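Local coordinates for putative uncharacterized protein PH1780 (PDB 2YZQ) that is of unknown function but binds S-adenosylmethionine and, with its four CBS repeats, probably acts as a sensor or regulatory module for that ligand, at residues 110-113 against 114-118. Sequence-based numbering, arbitrary orientation.
Sequences GDII and RRYFA
Arg-114 folds its side chain back over the preceding turn of helix 109-117 and meets Gly-110 twice. Its backbone N gives a nearly straight bond to Gly-110 O (2.9 Å, N-H...O 175°), and a bend at chi3 (-67°) brings NE to the same oxygen, also at 2.9 Å. NE arrives from above the carbonyl plane, whereas the main-chain N lies almost along the C=O direction, so one acceptor serves two donors from different sides. Arg-114 NH2 forms a longer salt bridge with Asp-111 OD1 (3.5 Å). Arg-115, extended from CG to NE, runs alongside Asp-111 and stacks its guanidinium on the carboxylate, the planes 12° apart. Asp-111 OD1 sits over the guanidinium centre, 3.3 Å from Arg-115 CZ, so this is an attraction of charges without a directed N-H; the NH1 hydrogen bonds go instead to Ile-6 O and Thr-8 OG1. Asp-111 OD2 accepts from Thr-108 N. Replacing Asp-111 by an alanine is likely to leave both guanidinium groups without their shared counter-charge and Thr-108 N without this acceptor. The helix is the one that follows strand 103-108 in a CBS domain, and its apolar side packs against helices 240-250 and 270-273. At residues 114-117 it widens into a pi-type turn: at Tyr-116 the N-H makes a weak bond to Ile-112 O, which Phe-117 N meets more directly (2.9 Å). The Tyr-116 side chain leads away from Ile-112 into a buried setting with Leu-79 and Leu-277, where its OH hydrogen-bonds to Tyr-123 OH. The Phe-117 ring lies beside Ile-112, with CE2 3.5 Å from CG2, while Ile-113 CD1 approaches the ring edge at CD2 (3.6 Å). Ala-118 N continues the wider spacing with a bond to Ile-113 O.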
ATOM      1  N   GLY A 110       2.200  -4.121   3.799  1.00 15.63           N
ATOM      2  CA  GLY A 110       1.121  -5.075   3.996  1.00 14.66           C
ATOM      3  C   GLY A 110       1.354  -5.932   5.227  1.00 15.21           C
ATOM      4  O   GLY A 110       0.431  -6.178   6.004  1.00 15.38           O
ATOM      5  N   ASP A 111       2.591  -6.385   5.409  1.00 15.71           N
ATOM      6  CA  ASP A 111       2.924  -7.211   6.565  1.00 14.37           C
ATOM      7  C   ASP A 111       2.671  -6.458   7.861  1.00 14.30           C
ATOM      8  O   ASP A 111       2.149  -7.017   8.824  1.00 14.82           O
ATOM      9  CB  ASP A 111       4.396  -7.637   6.542  1.00 14.94           C
ATOM     10  CG  ASP A 111       4.728  -8.561   5.392  1.00 15.28           C
ATOM     11  OD1 ASP A 111       3.889  -9.416   5.039  1.00 16.85           O
ATOM     12  OD2 ASP A 111       5.851  -8.442   4.855  1.00 16.04           O
ATOM     13  N   ILE A 112       3.057  -5.187   7.892  1.00 12.83           N
ATOM     14  CA  ILE A 112       2.872  -4.387   9.091  1.00 12.91           C
ATOM     15  C   ILE A 112       1.386  -4.230   9.403  1.00 14.05           C
ATOM     16  O   ILE A 112       0.977  -4.336  10.551  1.00 13.97           O
ATOM     17  CB  ILE A 112       3.549  -3.008   8.942  1.00 13.85           C
ATOM     18  CG1 ILE A 112       5.066  -3.206   8.826  1.00 14.40           C
ATOM     19  CG2 ILE A 112       3.207  -2.121  10.134  1.00 15.06           C
ATOM     20  CD1 ILE A 112       5.860  -1.932   8.676  1.00 16.74           C
ATOM     21  N   ILE A 113       0.578  -4.003   8.376  1.00 14.19           N
ATOM     22  CA  ILE A 113      -0.860  -3.847   8.572  1.00 15.47           C
ATOM     23  C   ILE A 113      -1.522  -5.138   9.064  1.00 15.04           C
ATOM     24  O   ILE A 113      -2.201  -5.149  10.094  1.00 15.34           O
ATOM     25  CB  ILE A 113      -1.562  -3.429   7.258  1.00 17.72           C
ATOM     26  CG1 ILE A 113      -1.029  -2.074   6.787  1.00 22.80           C
ATOM     27  CG2 ILE A 113      -3.078  -3.395   7.459  1.00 16.37           C
ATOM     28  CD1 ILE A 113      -1.129  -0.977   7.810  1.00 24.39           C
ATOM     29  N   ARG A 114      -1.308  -6.219   8.324  1.00 16.45           N
ATOM     30  CA  ARG A 114      -1.915  -7.510   8.633  1.00 17.31           C
ATOM     31  C   ARG A 114      -1.389  -8.262   9.853  1.00 17.28           C
ATOM     32  O   ARG A 114      -2.170  -8.844  10.611  1.00 18.18           O
ATOM     33  CB  ARG A 114      -1.807  -8.423   7.407  1.00 18.80           C
ATOM     34  CG  ARG A 114      -2.553  -7.911   6.183  1.00 24.16           C
ATOM     35  CD  ARG A 114      -2.162  -8.680   4.930  1.00 28.01           C
ATOM     36  NE  ARG A 114      -0.771  -8.427   4.558  1.00 32.63           N
ATOM     37  CZ  ARG A 114      -0.198  -8.878   3.447  1.00 34.80           C
ATOM     38  NH1 ARG A 114      -0.893  -9.614   2.589  1.00 36.45           N
ATOM     39  NH2 ARG A 114       1.070  -8.586   3.188  1.00 34.73           N
ATOM     40  N   ARG A 115      -0.075  -8.254  10.043  1.00 16.93           N
ATOM     41  CA  ARG A 115       0.533  -8.986  11.151  1.00 16.33           C
ATOM     42  C   ARG A 115       0.756  -8.185  12.421  1.00 17.23           C
ATOM     43  O   ARG A 115       0.920  -8.758  13.499  1.00 17.58           O
ATOM     44  CB  ARG A 115       1.869  -9.578  10.702  1.00 16.88           C
ATOM     45  CG  ARG A 115       1.767 -10.510   9.511  1.00 19.16           C
ATOM     46  CD  ARG A 115       3.144 -10.855   8.953  1.00 20.72           C
ATOM     47  NE  ARG A 115       3.043 -11.757   7.806  1.00 23.89           N
ATOM     48  CZ  ARG A 115       4.057 -12.084   7.012  1.00 22.74           C
ATOM     49  NH1 ARG A 115       5.267 -11.583   7.228  1.00 22.34           N
ATOM     50  NH2 ARG A 115       3.861 -12.914   5.994  1.00 24.51           N
ATOM     51  N   TYR A 116       0.755  -6.863  12.304  1.00 16.31           N
ATOM     52  CA  TYR A 116       1.002  -6.021  13.462  1.00 14.99           C
ATOM     53  C   TYR A 116      -0.172  -5.140  13.882  1.00 16.10           C
ATOM     54  O   TYR A 116      -0.813  -5.399  14.901  1.00 16.56           O
ATOM     55  CB  TYR A 116       2.244  -5.167  13.195  1.00 17.13           C
ATOM     56  CG  TYR A 116       2.682  -4.316  14.360  1.00 19.99           C
ATOM     57  CD1 TYR A 116       3.002  -4.890  15.589  1.00 22.05           C
ATOM     58  CD2 TYR A 116       2.805  -2.934  14.225  1.00 22.42           C
ATOM     59  CE1 TYR A 116       3.435  -4.111  16.655  1.00 23.81           C
ATOM     60  CE2 TYR A 116       3.239  -2.147  15.282  1.00 24.11           C
ATOM     61  CZ  TYR A 116       3.553  -2.741  16.495  1.00 24.61           C
ATOM     62  OH  TYR A 116       3.989  -1.965  17.545  1.00 27.31           O
ATOM     63  N   PHE A 117      -0.473  -4.103  13.105  1.00 16.15           N
ATOM     64  CA  PHE A 117      -1.570  -3.218  13.479  1.00 15.16           C
ATOM     65  C   PHE A 117      -2.904  -3.933  13.689  1.00 15.31           C
ATOM     66  O   PHE A 117      -3.647  -3.608  14.610  1.00 16.81           O
ATOM     67  CB  PHE A 117      -1.755  -2.101  12.439  1.00 14.63           C
ATOM     68  CG  PHE A 117      -0.654  -1.070  12.444  1.00 16.26           C
ATOM     69  CD1 PHE A 117      -0.206  -0.511  13.638  1.00 18.03           C
ATOM     70  CD2 PHE A 117      -0.086  -0.639  11.251  1.00 16.47           C
ATOM     71  CE1 PHE A 117       0.792   0.466  13.640  1.00 18.61           C
ATOM     72  CE2 PHE A 117       0.910   0.336  11.242  1.00 17.49           C
ATOM     73  CZ  PHE A 117       1.350   0.887  12.438  1.00 17.98           C
ATOM     74  N   ALA A 118      -3.207  -4.904  12.837  1.00 14.81           N
ATOM     75  CA  ALA A 118      -4.468  -5.633  12.943  1.00 16.65           C
ATOM     76  C   ALA A 118      -4.497  -6.680  14.052  1.00 18.48           C
ATOM     77  O   ALA A 118      -5.566  -7.192  14.388  1.00 17.77           O
ATOM     78  CB  ALA A 118      -4.796  -6.296  11.613  1.00 16.59           C
TER